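Local structure of beta-galactosidase (Marinomonas sp. ef1, 6Y2K) at residues Gln22-Ile27 with Gln64-Ile69; Tyr31-Glu36 with Trp311-Gln316. The protein probably hydrolyses beta-galactosides as a cold-active GH42 beta-galactosidase that assembles into a hexamer. All blocks are in the same frame, centred on the assembly; numbering follows the deposited sequence.

Contact 1: Gln22-Ile27 with Gln64-Ile69; sequences QHMRRI and QGLKVI
Q22 and Q64 meet where helix 17-27 passes the turn that leads into strand 67-71, on the outer layer of the TIM barrel. The close packing is here: with chi2 at -60°, Q64 is bent, and its amide lies beside the extended chain of Q22. CG of Q22 is 3.6 Å from OE1 of Q64, and the two amide planes stand 87° apart. The inner side is buried and apolar. There SD of M24 rests 4.2 Å from CD1 of L66; M24 also touches I29 and V32 of strand 29-34, and L66 packs on L61 of helix 52-63. The solvent side is looser. R25, modelled in two conformers, in one of them lays a guanidinium face over the backbone O of Q64, with NE 3.5 Å from that oxygen at a poor angle for bonding. Q22 NE2 and Q64 NE2 both donate to one water, each at 3.0 Å. G65, at positive phi, is the C-prime residue of the Schellman motif that ends helix 52-63. The chemistry is thus divided: nonpolar packing lies inside, while the polar, more open side pairs direct van der Waals contact with one bridging water, with no direct hydrogen bond between the segments.

Contact 2: Tyr31-Glu36 with Trp311-Gln316; sequences YVRVGE and WIMEQQ
R33 reaches from strand 29-34 across the barrel interior to M313 and E314 on strand 310-315. CB points toward the 311-316 segment; CG, anti to the backbone N (chi1 -169°), packs against the backbone O of I69, 3.4 Å away. CD meets SD of M313 at 3.9 Å. A bend at chi3 (64°) then turns the guanidinium toward E314. Its NH1 lies 3.5 Å from CG of M313 and gives the main bond of a salt bridge, 3.2 Å to OE2 of E314, nearly in the guanidinium plane and directed at the anti lone pair. NH2 adds a weak bond to the same OE2. E36 sets its carboxylate over one guanidinium face, with OE2 3.0 Å from NH2, a pairing of charges alone. Q138 also takes a bond from NH1, while OE1 of E314 is bonded to Y267. A leucine in place of R33 would probably leave E36 and E314 facing each other without the cation between them. E314 sits where GH42 enzymes carry their nucleophile, and a glycerol about 4 Å away, probably from the crystallisation liquor, is consistent with a pocket. The guanidinium probably holds the two carboxylates in place relative to each other.

How the contacts relate
From the N terminus the chain runs through strand 2-6 into helix 17-27, which supplies the first half of contact 1, and directly on into strand 29-34, the first half of contact 2. Helix 52-63 then leads to strand 67-71, where contact 1 closes a loop of 36 residues. Contact 2 closes a far longer loop, 274 residues between its segments, at strand 310-315, so the two loops cross rather than nest. Their centres lie 13 Å apart, and they meet in the parallel sheet, where V32 probably exchanges backbone hydrogen bonds with K67 and I69. Contact 1 thus ties an outer helix to the turn that feeds the third barrel strand, whereas contact 2 spans the interior between the second and seventh strands.

Contact 1: Gln22-Ile27 with Gln64-Ile69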
ATOM      1  N   GLN A  22     -12.058  46.353  33.970  1.00 21.17           N
ATOM      2  CA  GLN A  22     -13.444  46.577  33.517  1.00 21.50           C
ATOM      3  C   GLN A  22     -13.823  45.597  32.400  1.00 20.68           C
ATOM      4  O   GLN A  22     -14.892  44.997  32.433  1.00 20.71           O
ATOM      5  CB  GLN A  22     -13.637  48.025  33.044  1.00 21.99           C
ATOM      6  CG  GLN A  22     -13.579  49.041  34.178  1.00 22.59           C
ATOM      7  CD  GLN A  22     -13.558  50.488  33.712  1.00 23.69           C
ATOM      8  OE1 GLN A  22     -13.051  50.816  32.631  1.00 23.92           O
ATOM      9  NE2 GLN A  22     -14.097  51.370  34.547  1.00 24.27           N
ATOM     10  N   HIS A  23     -12.918  45.431  31.443  1.00 19.90           N
ATOM     11  CA  HIS A  23     -13.087  44.490  30.334  1.00 19.85           C
ATOM     12  C   HIS A  23     -13.235  43.049  30.878  1.00 19.97           C
ATOM     13  O   HIS A  23     -14.159  42.331  30.494  1.00 20.47           O
ATOM     14  CB  HIS A  23     -11.902  44.626  29.364  1.00 19.76           C
ATOM     15  CG  HIS A  23     -12.138  44.052  27.999  1.00 19.29           C
ATOM     16  ND1 HIS A  23     -11.319  44.342  26.931  1.00 19.40           N
ATOM     17  CD2 HIS A  23     -13.084  43.207  27.528  1.00 19.19           C
ATOM     18  CE1 HIS A  23     -11.748  43.697  25.862  1.00 19.35           C
ATOM     19  NE2 HIS A  23     -12.821  43.003  26.195  1.00 19.43           N
ATOM     20  N   MET A  24     -12.374  42.650  31.808  1.00 19.68           N
ATOM     21  CA  MET A  24     -12.498  41.332  32.457  1.00 20.26           C
ATOM     22  C   MET A  24     -13.906  41.105  33.035  1.00 21.17           C
ATOM     23  O   MET A  24     -14.529  40.068  32.810  1.00 19.73           O
ATOM     24  CB  MET A  24     -11.457  41.180  33.576  1.00 19.62           C
ATOM     25  CG  MET A  24     -10.031  40.985  33.081  1.00 19.32           C
ATOM     26  SD  MET A  24      -8.812  41.193  34.390  1.00 19.29           S
ATOM     27  CE  MET A  24      -7.311  41.286  33.412  1.00 18.73           C
ATOM     28  N   ARG A  25     -14.393  42.103  33.759  1.00 22.67           N
ATOM     29  CA  ARG A  25     -15.727  42.046  34.361  0.50 23.42           C
ATOM     30  C   ARG A  25     -16.803  41.866  33.282  1.00 23.55           C
ATOM     31  O   ARG A  25     -17.688  41.022  33.436  1.00 23.57           O
ATOM     32  CB  ARG A  25     -15.994  43.302  35.211  0.50 24.10           C
ATOM     33  CG  ARG A  25     -17.299  43.290  36.000  0.50 24.84           C
ATOM     34  CD  ARG A  25     -17.472  44.573  36.810  0.50 25.70           C
ATOM     35  NE  ARG A  25     -18.454  44.405  37.878  0.50 26.81           N
ATOM     36  CZ  ARG A  25     -18.723  45.321  38.804  0.50 28.08           C
ATOM     37  NH1 ARG A  25     -18.083  46.484  38.805  0.50 28.59           N
ATOM     38  NH2 ARG A  25     -19.634  45.072  39.733  0.50 28.57           N
ATOM     39  N   ARG A  26     -16.709  42.629  32.191  1.00 23.38           N
ATOM     40  CA  ARG A  26     -17.693  42.548  31.093  1.00 23.59           C
ATOM     41  C   ARG A  26     -17.806  41.141  30.515  1.00 22.90           C
ATOM     42  O   ARG A  26     -18.898  40.697  30.181  1.00 21.44           O
ATOM     43  CB  ARG A  26     -17.370  43.533  29.957  1.00 24.69           C
ATOM     44  CG  ARG A  26     -17.596  44.996  30.325  1.00 26.25           C
ATOM     45  CD  ARG A  26     -17.678  45.919  29.108  1.00 26.85           C
ATOM     46  NE  ARG A  26     -16.429  46.058  28.352  1.00 26.85           N
ATOM     47  CZ  ARG A  26     -15.406  46.865  28.662  1.00 27.50           C
ATOM     48  NH1 ARG A  26     -14.333  46.896  27.868  1.00 27.54           N
ATOM     49  NH2 ARG A  26     -15.421  47.634  29.754  1.00 27.49           N
ATOM     50  N   ILE A  27     -16.672  40.458  30.393  1.00 21.83           N
ATOM     51  CA  ILE A  27     -16.633  39.080  29.886  1.00 21.53           C
ATOM     52  C   ILE A  27     -17.307  38.094  30.847  1.00 20.95           C
ATOM     53  O   ILE A  27     -17.876  37.102  30.405  1.00 21.57           O
ATOM     54  CB  ILE A  27     -15.178  38.664  29.540  1.00 21.44           C
ATOM     55  CG1 ILE A  27     -14.692  39.463  28.317  1.00 21.48           C
ATOM     56  CG2 ILE A  27     -15.063  37.167  29.265  1.00 21.45           C
ATOM     57  CD1 ILE A  27     -13.190  39.527  28.163  1.00 21.76           C
ATOM     58  N   GLN A  64     -13.237  46.547  40.902  1.00 26.75           N
ATOM     59  CA  GLN A  64     -14.134  45.947  39.915  1.00 26.60           C
ATOM     60  C   GLN A  64     -14.774  44.643  40.381  1.00 25.79           C
ATOM     61  O   GLN A  64     -15.453  43.988  39.600  1.00 26.15           O
ATOM     62  CB  GLN A  64     -13.376  45.734  38.596  1.00 26.79           C
ATOM     63  CG  GLN A  64     -12.877  47.032  37.994  1.00 27.58           C
ATOM     64  CD  GLN A  64     -14.003  47.998  37.675  1.00 28.17           C
ATOM     65  OE1 GLN A  64     -15.057  47.594  37.179  1.00 30.67           O
ATOM     66  NE2 GLN A  64     -13.788  49.275  37.948  1.00 27.67           N
ATOM     67  N   GLY A  65     -14.594  44.288  41.653  1.00 25.38           N
ATOM     68  CA  GLY A  65     -15.154  43.061  42.223  1.00 25.33           C
ATOM     69  C   GLY A  65     -14.413  41.777  41.884  1.00 25.11           C
ATOM     70  O   GLY A  65     -14.949  40.694  42.095  1.00 26.06           O
ATOM     71  N   LEU A  66     -13.181  41.889  41.385  1.00 23.95           N
ATOM     72  CA  LEU A  66     -12.378  40.719  41.014  1.00 23.35           C
ATOM     73  C   LEU A  66     -11.614  40.188  42.217  1.00 22.86           C
ATOM     74  O   LEU A  66     -10.984  40.958  42.943  1.00 23.51           O
ATOM     75  CB  LEU A  66     -11.406  41.070  39.888  1.00 22.64           C
ATOM     76  CG  LEU A  66     -12.105  41.554  38.613  1.00 22.70           C
ATOM     77  CD1 LEU A  66     -11.152  42.312  37.705  1.00 22.38           C
ATOM     78  CD2 LEU A  66     -12.755  40.380  37.887  1.00 23.19           C
ATOM     79  N   LYS A  67     -11.690  38.876  42.418  1.00 22.01           N
ATOM     80  CA  LYS A  67     -10.976  38.181  43.476  1.00 22.21           C
ATOM     81  C   LYS A  67      -9.615  37.751  42.957  1.00 21.05           C
ATOM     82  O   LYS A  67      -9.524  37.202  41.864  1.00 21.31           O
ATOM     83  CB  LYS A  67     -11.758  36.945  43.915  1.00 24.54           C
ATOM     84  CG  LYS A  67     -13.062  37.252  44.633  1.00 26.49           C
ATOM     85  CD  LYS A  67     -13.652  35.984  45.233  1.00 28.79           C
ATOM     86  CE  LYS A  67     -14.737  36.297  46.253  1.00 30.86           C
ATOM     87  NZ  LYS A  67     -15.817  37.132  45.659  1.00 32.86           N
ATOM     88  N   VAL A  68      -8.561  37.978  43.738  1.00 19.18           N
ATOM     89  CA  VAL A  68      -7.196  37.784  43.250  1.00 18.46           C
ATOM     90  C   VAL A  68      -6.555  36.513  43.802  1.00 17.80           C
ATOM     91  O   VAL A  68      -6.681  36.208  44.990  1.00 17.96           O
ATOM     92  CB  VAL A  68      -6.309  39.011  43.536  1.00 18.48           C
ATOM     93  CG1 VAL A  68      -4.852  38.740  43.134  1.00 18.85           C
ATOM     94  CG2 VAL A  68      -6.850  40.221  42.780  1.00 18.59           C
ATOM     95  N   ILE A  69      -5.881  35.780  42.910  1.00 17.26           N
ATOM     96  CA  ILE A  69      -5.013  34.667  43.270  1.00 16.89           C
ATOM     97  C   ILE A  69      -3.594  35.209  43.159  1.00 16.93           C
ATOM     98  O   ILE A  69      -3.143  35.520  42.059  1.00 16.29           O
ATOM     99  CB  ILE A  69      -5.173  33.462  42.305  1.00 17.14           C
ATOM    100  CG1 ILE A  69      -6.627  32.962  42.258  1.00 17.34           C
ATOM    101  CG2 ILE A  69      -4.228  32.326  42.698  1.00 17.50           C
ATOM    102  CD1 ILE A  69      -6.984  32.223  40.979  1.00 17.15           C
TER
HETATM  103  O   HOH W   1     -15.882  51.118  36.885  1.00 40.05           O

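Contact 2: Tyr31-Glu36 with Trp311-Gln316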
ATOM      1  N   TYR A  31     -12.153  35.816  38.805  1.00 20.24           N
ATOM      2  CA  TYR A  31     -10.862  35.604  39.465  1.00 20.26           C
ATOM      3  C   TYR A  31      -9.716  35.995  38.539  1.00 19.07           C
ATOM      4  O   TYR A  31      -9.783  35.783  37.332  1.00 17.72           O
ATOM      5  CB  TYR A  31     -10.676  34.139  39.864  1.00 21.44           C
ATOM      6  CG  TYR A  31     -11.447  33.727  41.085  1.00 23.38           C
ATOM      7  CD1 TYR A  31     -12.828  33.572  41.029  1.00 25.08           C
ATOM      8  CD2 TYR A  31     -10.802  33.472  42.293  1.00 25.04           C
ATOM      9  CE1 TYR A  31     -13.553  33.190  42.145  1.00 26.71           C
ATOM     10  CE2 TYR A  31     -11.515  33.083  43.418  1.00 26.73           C
ATOM     11  CZ  TYR A  31     -12.893  32.948  43.338  1.00 28.27           C
ATOM     12  OH  TYR A  31     -13.626  32.561  44.438  1.00 30.57           O
ATOM     13  N   VAL A  32      -8.656  36.555  39.118  1.00 18.45           N
ATOM     14  CA  VAL A  32      -7.489  36.997  38.356  1.00 18.28           C
ATOM     15  C   VAL A  32      -6.214  36.588  39.086  1.00 17.73           C
ATOM     16  O   VAL A  32      -6.056  36.906  40.270  1.00 17.33           O
ATOM     17  CB  VAL A  32      -7.490  38.528  38.163  1.00 18.27           C
ATOM     18  CG1 VAL A  32      -6.301  38.971  37.308  1.00 18.68           C
ATOM     19  CG2 VAL A  32      -8.801  38.985  37.537  1.00 18.60           C
ATOM     20  N   ARG A  33      -5.305  35.899  38.387  1.00 16.99           N
ATOM     21  CA  ARG A  33      -4.011  35.538  38.970  1.00 16.59           C
ATOM     22  C   ARG A  33      -2.945  36.566  38.576  1.00 16.41           C
ATOM     23  O   ARG A  33      -2.869  36.980  37.421  1.00 16.04           O
ATOM     24  CB  ARG A  33      -3.577  34.132  38.554  1.00 16.42           C
ATOM     25  CG  ARG A  33      -2.380  33.615  39.338  1.00 16.22           C
ATOM     26  CD  ARG A  33      -1.777  32.362  38.728  1.00 16.07           C
ATOM     27  NE  ARG A  33      -1.229  32.616  37.398  1.00 15.95           N
ATOM     28  CZ  ARG A  33      -0.711  31.684  36.600  1.00 15.90           C
ATOM     29  NH1 ARG A  33      -0.642  30.410  36.988  1.00 15.59           N
ATOM     30  NH2 ARG A  33      -0.255  32.032  35.400  1.00 15.97           N
ATOM     31  N   VAL A  34      -2.146  36.996  39.554  1.00 16.37           N
ATOM     32  CA  VAL A  34      -0.991  37.869  39.302  1.00 16.60           C
ATOM     33  C   VAL A  34       0.216  37.494  40.172  1.00 16.74           C
ATOM     34  O   VAL A  34       0.063  36.854  41.215  1.00 16.74           O
ATOM     35  CB  VAL A  34      -1.316  39.371  39.546  1.00 16.76           C
ATOM     36  CG1 VAL A  34      -2.516  39.814  38.715  1.00 17.33           C
ATOM     37  CG2 VAL A  34      -1.542  39.665  41.021  1.00 16.84           C
ATOM     38  N   GLY A  35       1.408  37.894  39.719  1.00 16.64           N
ATOM     39  CA  GLY A  35       2.595  37.993  40.585  1.00 16.44           C
ATOM     40  C   GLY A  35       3.685  36.927  40.537  1.00 16.34           C
ATOM     41  O   GLY A  35       4.798  37.179  41.014  1.00 17.15           O
ATOM     42  N   GLU A  36       3.400  35.759  39.959  1.00 15.82           N
ATOM     43  CA  GLU A  36       4.324  34.605  40.063  1.00 15.65           C
ATOM     44  C   GLU A  36       5.666  34.737  39.315  1.00 15.56           C
ATOM     45  O   GLU A  36       6.594  33.979  39.601  1.00 15.79           O
ATOM     46  CB  GLU A  36       3.616  33.275  39.712  1.00 15.64           C
ATOM     47  CG  GLU A  36       3.493  32.896  38.227  1.00 15.41           C
ATOM     48  CD  GLU A  36       2.496  33.724  37.421  1.00 15.55           C
ATOM     49  OE1 GLU A  36       1.889  34.696  37.945  1.00 15.09           O
ATOM     50  OE2 GLU A  36       2.319  33.392  36.227  1.00 15.99           O
ATOM     51  N   TRP A 311      -9.497  23.226  40.336  1.00 15.28           N
ATOM     52  CA  TRP A 311      -9.523  24.380  39.442  1.00 15.84           C
ATOM     53  C   TRP A 311      -8.707  24.059  38.188  1.00 15.77           C
ATOM     54  O   TRP A 311      -7.857  23.167  38.200  1.00 15.51           O
ATOM     55  CB  TRP A 311      -8.882  25.625  40.072  1.00 16.25           C
ATOM     56  CG  TRP A 311      -9.521  26.202  41.310  1.00 16.54           C
ATOM     57  CD1 TRP A 311     -10.686  25.830  41.905  1.00 16.98           C
ATOM     58  CD2 TRP A 311      -9.012  27.294  42.080  1.00 16.96           C
ATOM     59  NE1 TRP A 311     -10.930  26.604  43.015  1.00 17.02           N
ATOM     60  CE2 TRP A 311      -9.917  27.519  43.141  1.00 17.09           C
ATOM     61  CE3 TRP A 311      -7.872  28.099  41.979  1.00 17.04           C
ATOM     62  CZ2 TRP A 311      -9.712  28.520  44.106  1.00 17.37           C
ATOM     63  CZ3 TRP A 311      -7.665  29.100  42.944  1.00 17.74           C
ATOM     64  CH2 TRP A 311      -8.592  29.302  43.987  1.00 17.40           C
ATOM     65  N   ILE A 312      -8.965  24.797  37.113  1.00 15.54           N
ATOM     66  CA  ILE A 312      -8.045  24.863  35.988  1.00 15.92           C
ATOM     67  C   ILE A 312      -7.435  26.261  36.087  1.00 16.16           C
ATOM     68  O   ILE A 312      -8.121  27.251  35.848  1.00 16.17           O
ATOM     69  CB  ILE A 312      -8.748  24.648  34.623  1.00 16.39           C
ATOM     70  CG1 ILE A 312      -9.024  23.154  34.372  1.00 16.49           C
ATOM     71  CG2 ILE A 312      -7.869  25.150  33.471  1.00 16.66           C
ATOM     72  CD1 ILE A 312      -9.886  22.453  35.397  1.00 16.50           C
ATOM     73  N   MET A 313      -6.165  26.339  36.484  1.00 15.87           N
ATOM     74  CA  MET A 313      -5.476  27.623  36.628  1.00 15.69           C
ATOM     75  C   MET A 313      -5.109  28.234  35.282  1.00 16.12           C
ATOM     76  O   MET A 313      -5.083  29.452  35.161  1.00 16.12           O
ATOM     77  CB  MET A 313      -4.210  27.471  37.469  1.00 15.44           C
ATOM     78  CG  MET A 313      -3.568  28.781  37.897  1.00 15.49           C
ATOM     79  SD  MET A 313      -4.636  29.697  39.038  1.00 15.55           S
ATOM     80  CE  MET A 313      -4.312  28.800  40.542  1.00 15.43           C
ATOM     81  N   GLU A 314      -4.800  27.394  34.290  1.00 16.31           N
ATOM     82  CA  GLU A 314      -4.411  27.858  32.952  1.00 16.61           C
ATOM     83  C   GLU A 314      -5.126  27.037  31.875  1.00 16.47           C
ATOM     84  O   GLU A 314      -4.870  25.839  31.729  1.00 16.76           O
ATOM     85  CB  GLU A 314      -2.890  27.755  32.750  1.00 16.88           C
ATOM     86  CG  GLU A 314      -2.031  28.512  33.767  1.00 17.29           C
ATOM     87  CD  GLU A 314      -0.539  28.345  33.549  1.00 17.62           C
ATOM     88  OE1 GLU A 314      -0.147  27.825  32.486  1.00 18.35           O
ATOM     89  OE2 GLU A 314       0.263  28.735  34.440  1.00 17.59           O
ATOM     90  N   GLN A 315      -6.029  27.682  31.137  1.00 16.39           N
ATOM     91  CA  GLN A 315      -6.756  27.040  30.037  1.00 16.24           C
ATOM     92  C   GLN A 315      -6.331  27.636  28.704  1.00 15.89           C
ATOM     93  O   GLN A 315      -6.337  28.871  28.536  1.00 15.50           O
ATOM     94  CB  GLN A 315      -8.267  27.230  30.211  1.00 16.09           C
ATOM     95  CG  GLN A 315      -9.127  26.522  29.167  1.00 16.20           C
ATOM     96  CD  GLN A 315      -8.954  25.011  29.200  1.00 16.10           C
ATOM     97  OE1 GLN A 315      -9.265  24.368  30.206  1.00 16.09           O
ATOM     98  NE2 GLN A 315      -8.464  24.437  28.101  1.00 15.30           N
ATOM     99  N   GLN A 316      -5.983  26.766  27.753  1.00 15.24           N
ATOM    100  CA  GLN A 316      -5.626  27.201  26.401  1.00 15.00           C
ATOM    101  C   GLN A 316      -6.751  28.043  25.798  1.00 15.19           C
ATOM    102  O   GLN A 316      -7.886  27.594  25.806  1.00 15.47           O
ATOM    103  CB  GLN A 316      -5.360  26.000  25.488  1.00 14.68           C
ATOM    104  CG  GLN A 316      -4.867  26.391  24.104  1.00 14.48           C
ATOM    105  CD  GLN A 316      -4.252  25.251  23.295  1.00 14.55           C
ATOM    106  OE1 GLN A 316      -4.167  24.097  23.748  1.00 14.35           O
ATOM    107  NE2 GLN A 316      -3.823  25.576  22.077  1.00 14.03           N
TER